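PDB 4QI8: lytic polysaccharide monooxygenase from Neurospora crassa, which probably cleaves the glycosidic bonds of cellulose by oxidation, using a copper centre, a reducing partner and oxygen or hydrogen peroxide. Local coordinates for residues 105-108 against 114-117; 183-188 against 205-210. One frame throughout, in Å; residues are numbered along the deposited sequence. Where two conformers were deposited one is given.

Contact 1: residues 105-108 against 114-117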
ATOM      1  N   GLU A 105       9.476  -0.027   3.123  1.00  8.17           N
ATOM      2  CA  GLU A 105      10.447  -0.985   3.627  1.00  7.89           C
ATOM      3  C   GLU A 105      11.800  -0.828   2.949  1.00  8.07           C
ATOM      4  O   GLU A 105      11.885  -0.774   1.726  1.00  8.81           O
ATOM      5  CB  GLU A 105       9.914  -2.391   3.362  1.00  7.65           C
ATOM      6  CG  GLU A 105      10.809  -3.507   3.860  1.00  8.77           C
ATOM      7  CD  GLU A 105      10.222  -4.890   3.613  1.00  8.67           C
ATOM      8  OE1 GLU A 105       9.014  -4.993   3.280  1.00  8.59           O
ATOM      9  OE2 GLU A 105      10.982  -5.876   3.763  1.00  9.73           O
ATOM     10  N   GLN A 106      12.857  -0.774   3.754  1.00  8.69           N
ATOM     11  CA  GLN A 106      14.222  -0.891   3.262  1.00 10.65           C
ATOM     12  C   GLN A 106      14.741  -2.295   3.526  1.00 10.53           C
ATOM     13  O   GLN A 106      14.522  -2.837   4.603  1.00 10.91           O
ATOM     14  CB  GLN A 106      15.130   0.116   3.966  1.00 10.39           C
ATOM     15  CG  GLN A 106      15.084   1.496   3.353  1.00 12.20           C
ATOM     16  CD  GLN A 106      15.936   1.586   2.104  1.00 12.00           C
ATOM     17  OE1 GLN A 106      17.165   1.504   2.176  1.00 15.66           O
ATOM     18  NE2 GLN A 106      15.296   1.763   0.952  1.00 10.59           N
ATOM     19  N   PRO A 107      15.460  -2.881   2.560  1.00 10.18           N
ATOM     20  CA  PRO A 107      16.088  -4.177   2.804  1.00 11.22           C
ATOM     21  C   PRO A 107      17.314  -4.039   3.683  1.00 12.06           C
ATOM     22  O   PRO A 107      17.831  -2.937   3.865  1.00 13.62           O
ATOM     23  CB  PRO A 107      16.524  -4.607   1.407  1.00 10.31           C
ATOM     24  CG  PRO A 107      16.847  -3.313   0.714  1.00 10.86           C
ATOM     25  CD  PRO A 107      15.858  -2.313   1.260  1.00 10.70           C
ATOM     26  N   THR A 108      17.759  -5.164   4.217  1.00 13.01           N
ATOM     27  CA  THR A 108      19.071  -5.266   4.806  1.00 13.61           C
ATOM     28  C   THR A 108      20.057  -5.589   3.688  1.00 13.61           C
ATOM     29  O   THR A 108      19.787  -6.434   2.826  1.00 15.23           O
ATOM     30  CB  THR A 108      19.075  -6.358   5.878  1.00 14.87           C
ATOM     31  OG1 THR A 108      18.155  -6.012   6.919  0.75 15.33           O
ATOM     32  CG2 THR A 108      20.463  -6.571   6.450  1.00 17.26           C
ATOM     33  N   THR A 114      18.037  -8.861   1.969  0.95 11.97           N
ATOM     34  CA  THR A 114      17.025  -9.593   2.725  0.77 10.83           C
ATOM     35  C   THR A 114      15.942  -8.628   3.173  0.96 11.46           C
ATOM     36  O   THR A 114      16.202  -7.462   3.498  1.00 13.27           O
ATOM     37  CB  THR A 114      17.623 -10.358   3.906  0.77 13.95           C
ATOM     38  OG1 THR A 114      18.364  -9.458   4.725  0.77 14.26           O
ATOM     39  CG2 THR A 114      18.555 -11.468   3.417  0.77 15.25           C
ATOM     40  N   TRP A 115      14.720  -9.121   3.143  1.00 10.02           N
ATOM     41  CA  TRP A 115      13.540  -8.306   3.361  1.00  9.25           C
ATOM     42  C   TRP A 115      12.782  -8.829   4.565  1.00  9.53           C
ATOM     43  O   TRP A 115      12.431 -10.009   4.619  1.00  9.66           O
ATOM     44  CB  TRP A 115      12.655  -8.353   2.115  1.00  8.36           C
ATOM     45  CG  TRP A 115      13.379  -7.952   0.849  1.00  8.08           C
ATOM     46  CD1 TRP A 115      14.096  -8.771   0.022  1.00  8.54           C
ATOM     47  CD2 TRP A 115      13.444  -6.637   0.265  1.00  7.92           C
ATOM     48  NE1 TRP A 115      14.605  -8.046  -1.034  1.00  8.77           N
ATOM     49  CE2 TRP A 115      14.223  -6.736  -0.905  1.00  8.38           C
ATOM     50  CE3 TRP A 115      12.928  -5.387   0.628  1.00  8.17           C
ATOM     51  CZ2 TRP A 115      14.494  -5.634  -1.716  1.00  8.72           C
ATOM     52  CZ3 TRP A 115      13.201  -4.294  -0.176  1.00  7.93           C
ATOM     53  CH2 TRP A 115      13.960  -4.427  -1.348  1.00  8.81           C
ATOM     54  N   SER A 116      12.512  -7.952   5.526  1.00  9.48           N
ATOM     55  CA  SER A 116      11.759  -8.339   6.707  1.00  9.79           C
ATOM     56  C   SER A 116      10.340  -8.761   6.363  1.00  8.86           C
ATOM     57  O   SER A 116       9.712  -9.450   7.156  1.00 10.53           O
ATOM     58  CB  SER A 116      11.720  -7.206   7.728  1.00 10.84           C
ATOM     59  OG  SER A 116      11.012  -6.093   7.213  1.00 11.63           O
ATOM     60  N   SER A 117       9.831  -8.373   5.199  1.00  8.35           N
ATOM     61  CA  SER A 117       8.488  -8.795   4.813  1.00  7.42           C
ATOM     62  C   SER A 117       8.433 -10.276   4.446  1.00  7.54           C
ATOM     63  O   SER A 117       7.343 -10.857   4.389  1.00  7.74           O
ATOM     64  CB  SER A 117       7.959  -7.938   3.661  1.00  7.35           C
ATOM     65  OG  SER A 117       8.846  -7.963   2.562  1.00  7.91           O
TER
HETATM   66  O   HOH W   1      13.425  -5.321   4.801  1.00 12.87           O
HETATM   67  O   HOH W   2      15.556  -6.506   6.559  1.00 14.77           O
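A small antiparallel beta hairpin, strands 108-109 and 113-114, is closed at its base by Thr108 and Thr114, a hydrogen-bonded pair. Thr108 N reaches Thr114 O at 2.9 Å and Thr114 N reaches Thr108 O at 3.1 Å. A water bridges Thr108 OG1 and Thr114 O. One residue further from the turn, Pro107 lies flat against the Trp115 indole: its CB stands 3.5 Å from the centroid of the six-membered ring and 4° off the normal, a nearly vertical CH-pi contact. Pro107 CD packs on Trp115 CZ3, while Tyr204 meets the indole edge-to-face. Glu105 then reaches across from one segment to the other. With CG anti to the backbone N (chi1 -179°) and the chain extended beyond, its carboxylate reaches the backbone after Trp115. OE2 accepts Ser117 N at 3.1 Å, the donor standing 36° above the carboxylate plane, and lies near the plane of the indole, 3.7 Å from Trp115 CE3. A second water donates to Glu105 OE2 and Gln106 O and accepts from Ser116 N, gripping this buried oxygen from a further side. Glu105 OE1 takes the amide of Met76, so both carboxylate oxygens have N-H partners, which would probably stabilise a negative charge. Ser117 OG makes only weak, unsettled approaches to the carboxylate, its one proton also having Gly74 O as a weak acceptor. This is a hairpin stem that passes from paired backbones to a side chain and waters, extending the loop after strand 99-104 of the AA9 beta-sandwich.

Contact 2: residues 183-188 against 205-210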
ATOM      1  N   GLY A 183       0.312   7.412 -11.724  1.00  6.63           N
ATOM      2  CA  GLY A 183       1.026   8.670 -11.851  1.00  7.13           C
ATOM      3  C   GLY A 183       2.324   8.690 -11.067  1.00  7.60           C
ATOM      4  O   GLY A 183       3.333   9.204 -11.536  1.00  9.57           O
ATOM      5  N   ALA A 184       2.297   8.124  -9.869  1.00  6.97           N
ATOM      6  CA  ALA A 184       3.444   8.204  -8.970  1.00  8.01           C
ATOM      7  C   ALA A 184       4.632   7.415  -9.485  1.00  7.25           C
ATOM      8  O   ALA A 184       5.780   7.783  -9.226  1.00  8.99           O
ATOM      9  CB  ALA A 184       3.064   7.693  -7.586  1.00  9.30           C
ATOM     10  N   TYR A 185       4.351   6.306 -10.163  1.00  6.01           N
ATOM     11  CA  TYR A 185       5.382   5.371 -10.574  1.00  6.61           C
ATOM     12  C   TYR A 185       5.558   5.359 -12.086  1.00  6.63           C
ATOM     13  O   TYR A 185       4.590   5.517 -12.847  1.00  7.22           O
ATOM     14  CB  TYR A 185       5.039   3.950 -10.123  1.00  6.23           C
ATOM     15  CG  TYR A 185       4.895   3.728  -8.635  1.00  6.51           C
ATOM     16  CD1 TYR A 185       5.361   4.641  -7.706  1.00  6.43           C
ATOM     17  CD2 TYR A 185       4.296   2.570  -8.157  1.00  6.30           C
ATOM     18  CE1 TYR A 185       5.229   4.419  -6.359  1.00  7.08           C
ATOM     19  CE2 TYR A 185       4.158   2.344  -6.791  1.00  7.14           C
ATOM     20  CZ  TYR A 185       4.637   3.275  -5.896  1.00  6.44           C
ATOM     21  OH  TYR A 185       4.515   3.099  -4.538  1.00  7.21           O
ATOM     22  N   LYS A 186       6.802   5.137 -12.488  1.00  6.58           N
ATOM     23  CA  LYS A 186       7.162   4.893 -13.876  1.00  6.59           C
ATOM     24  C   LYS A 186       7.903   3.570 -13.948  1.00  5.74           C
ATOM     25  O   LYS A 186       8.592   3.180 -13.005  1.00  6.52           O
ATOM     26  CB  LYS A 186       8.031   6.022 -14.432  1.00  7.46           C
ATOM     27  CG  LYS A 186       7.274   7.349 -14.568  1.00  9.60           C
ATOM     28  CD  LYS A 186       8.085   8.430 -15.251  1.00 12.39           C
ATOM     29  CE  LYS A 186       9.092   9.060 -14.315  1.00 14.51           C
ATOM     30  NZ  LYS A 186       8.424   9.883 -13.267  1.00 15.25           N
ATOM     31  N   ALA A 187       7.781   2.885 -15.071  1.00  5.95           N
ATOM     32  CA  ALA A 187       8.404   1.580 -15.251  1.00  6.61           C
ATOM     33  C   ALA A 187       9.928   1.646 -15.169  1.00  6.66           C
ATOM     34  O   ALA A 187      10.570   0.637 -14.923  1.00  7.99           O
ATOM     35  CB  ALA A 187       7.964   0.979 -16.573  1.00  7.64           C
ATOM     36  N   SER A 188      10.500   2.829 -15.377  1.00  6.54           N
ATOM     37  CA  SER A 188      11.944   3.029 -15.328  1.00  7.73           C
ATOM     38  C   SER A 188      12.456   3.447 -13.952  1.00  7.04           C
ATOM     39  O   SER A 188      13.651   3.657 -13.779  1.00  7.56           O
ATOM     40  CB  SER A 188      12.344   4.103 -16.337  1.00  9.14           C
ATOM     41  OG  SER A 188      11.626   5.291 -16.060  1.00 10.32           O
ATOM     42  N   LYS A 205      16.287   2.418  -3.799  1.00  8.57           N
ATOM     43  CA  LYS A 205      15.456   3.608  -3.827  1.00  8.48           C
ATOM     44  C   LYS A 205      13.985   3.221  -3.964  1.00  8.54           C
ATOM     45  O   LYS A 205      13.506   2.914  -5.055  1.00  9.24           O
ATOM     46  CB  LYS A 205      15.852   4.499  -5.003  1.00  9.88           C
ATOM     47  CG  LYS A 205      15.086   5.814  -5.072  1.00 13.46           C
ATOM     48  CD  LYS A 205      15.306   6.646  -3.834  1.00 19.57           C
ATOM     49  CE  LYS A 205      14.587   7.983  -3.911  1.00 24.59           C
ATOM     50  NZ  LYS A 205      14.734   8.704  -2.616  1.00 24.16           N
ATOM     51  N   ASN A 206      13.250   3.233  -2.856  1.00  7.76           N
ATOM     52  CA  ASN A 206      11.825   2.928  -2.930  1.00  7.24           C
ATOM     53  C   ASN A 206      11.141   3.854  -3.919  1.00  7.73           C
ATOM     54  O   ASN A 206      11.407   5.055  -3.927  1.00  8.19           O
ATOM     55  CB  ASN A 206      11.152   3.143  -1.583  1.00  7.67           C
ATOM     56  CG  ASN A 206      11.684   2.230  -0.515  1.00  7.46           C
ATOM     57  OD1 ASN A 206      12.734   2.493   0.072  1.00  8.52           O
ATOM     58  ND2 ASN A 206      10.971   1.137  -0.255  1.00  7.21           N
ATOM     59  N   PRO A 207      10.201   3.330  -4.713  1.00  7.11           N
ATOM     60  CA  PRO A 207       9.461   4.227  -5.592  1.00  7.46           C
ATOM     61  C   PRO A 207       8.455   5.046  -4.798  1.00  7.31           C
ATOM     62  O   PRO A 207       8.024   4.676  -3.697  1.00  7.20           O
ATOM     63  CB  PRO A 207       8.780   3.267  -6.575  1.00  8.05           C
ATOM     64  CG  PRO A 207       8.559   2.046  -5.773  1.00  8.39           C
ATOM     65  CD  PRO A 207       9.762   1.936  -4.864  1.00  7.28           C
ATOM     66  N   GLY A 208       8.102   6.183  -5.373  1.00  7.17           N
ATOM     67  CA  GLY A 208       7.129   7.066  -4.778  1.00  6.64           C
ATOM     68  C   GLY A 208       7.744   8.161  -3.925  1.00  7.25           C
ATOM     69  O   GLY A 208       8.964   8.305  -3.826  1.00  8.19           O
ATOM     70  N   PRO A 209       6.879   8.931  -3.266  1.00  7.02           N
ATOM     71  CA  PRO A 209       7.296  10.096  -2.493  1.00  8.22           C
ATOM     72  C   PRO A 209       7.943   9.712  -1.184  1.00  8.00           C
ATOM     73  O   PRO A 209       7.967   8.547  -0.795  1.00  8.41           O
ATOM     74  CB  PRO A 209       5.979  10.832  -2.260  1.00  8.31           C
ATOM     75  CG  PRO A 209       4.953   9.733  -2.226  1.00  8.24           C
ATOM     76  CD  PRO A 209       5.412   8.765  -3.275  1.00  8.29           C
ATOM     77  N   SER A 210       8.475  10.719  -0.518  1.00  9.78           N
ATOM     78  CA  SER A 210       9.034  10.550   0.810  1.00 11.30           C
ATOM     79  C   SER A 210       7.979  10.088   1.807  1.00 10.48           C
ATOM     80  O   SER A 210       6.806  10.378   1.644  1.00  9.37           O
ATOM     81  CB  SER A 210       9.613  11.883   1.276  1.00 12.88           C
ATOM     82  OG  SER A 210      10.578  12.375   0.359  1.00 15.27           O
TER
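The Tyr185 and Pro207-Gly208 backbones pass each other as irregular loops, Tyr185 CA standing 6.5 Å from Pro207 CA, and the intervening space is taken by the tyrosine ring rather than by backbone hydrogen bonds. Tyr185 carries its CG anti to the carbonyl carbon (chi1 -61°), which sends the ring across to the other loop. Pro207 CB sits over one face, displaced toward the rim: it is 4.1 Å from the ring centroid and 26° off the normal, a CH-pi contact whose shortest approach is 3.7 Å, from Pro207 CB to Tyr185 CE1. At the ring's edge Gly208 CA comes in plane, 3.6 Å from Tyr185 CE1. The backbone angles of Gly208 alone already demand glycine, since a beta carbon would be jammed against Pro207 O; it would also clash with Pro209 CD and stand only 3.2 Å from Tyr185 CE1. Both loops belong to the long irregular C-terminal part of the AA9 chain, which packs against the larger sheet of the beta-sandwich; accordingly the Tyr185 hydroxyl bonds to Glu141 OE1 and Tyr79 OH on two of its strands. With an alanine here, a gap would probably open beneath Pro207, and Glu141 and Tyr79 would be left without their shared hydroxyl partner. Phe181 meets the tyrosine ring edge-to-face, and Ile192 touches both Tyr185 and Pro207. On the backbone side, Lys101 NZ binds Pro207 O and Pro209 O, tying the second loop to strand 99-104.

The centres of contacts 1 and 2 are about 18 Å apart, and along the chain they come in series: contact 1 is complete before contact 2 begins. Asn206 joins them directly. Its OD1 faces Gln106 NE2 at 2.8 Å and its ND2 faces Glu105 O at 2.9 Å, both probable hydrogen bonds, so one amide clips the loop before the hairpin to the C-terminal loop. Both contacts also rest on strands 76-82 and 99-104 of the six-stranded mixed sheet: Glu105 follows the second and bonds to Met76 in the first. These two neighbouring strands thereby hold both the hairpin stem and the C-terminal loops.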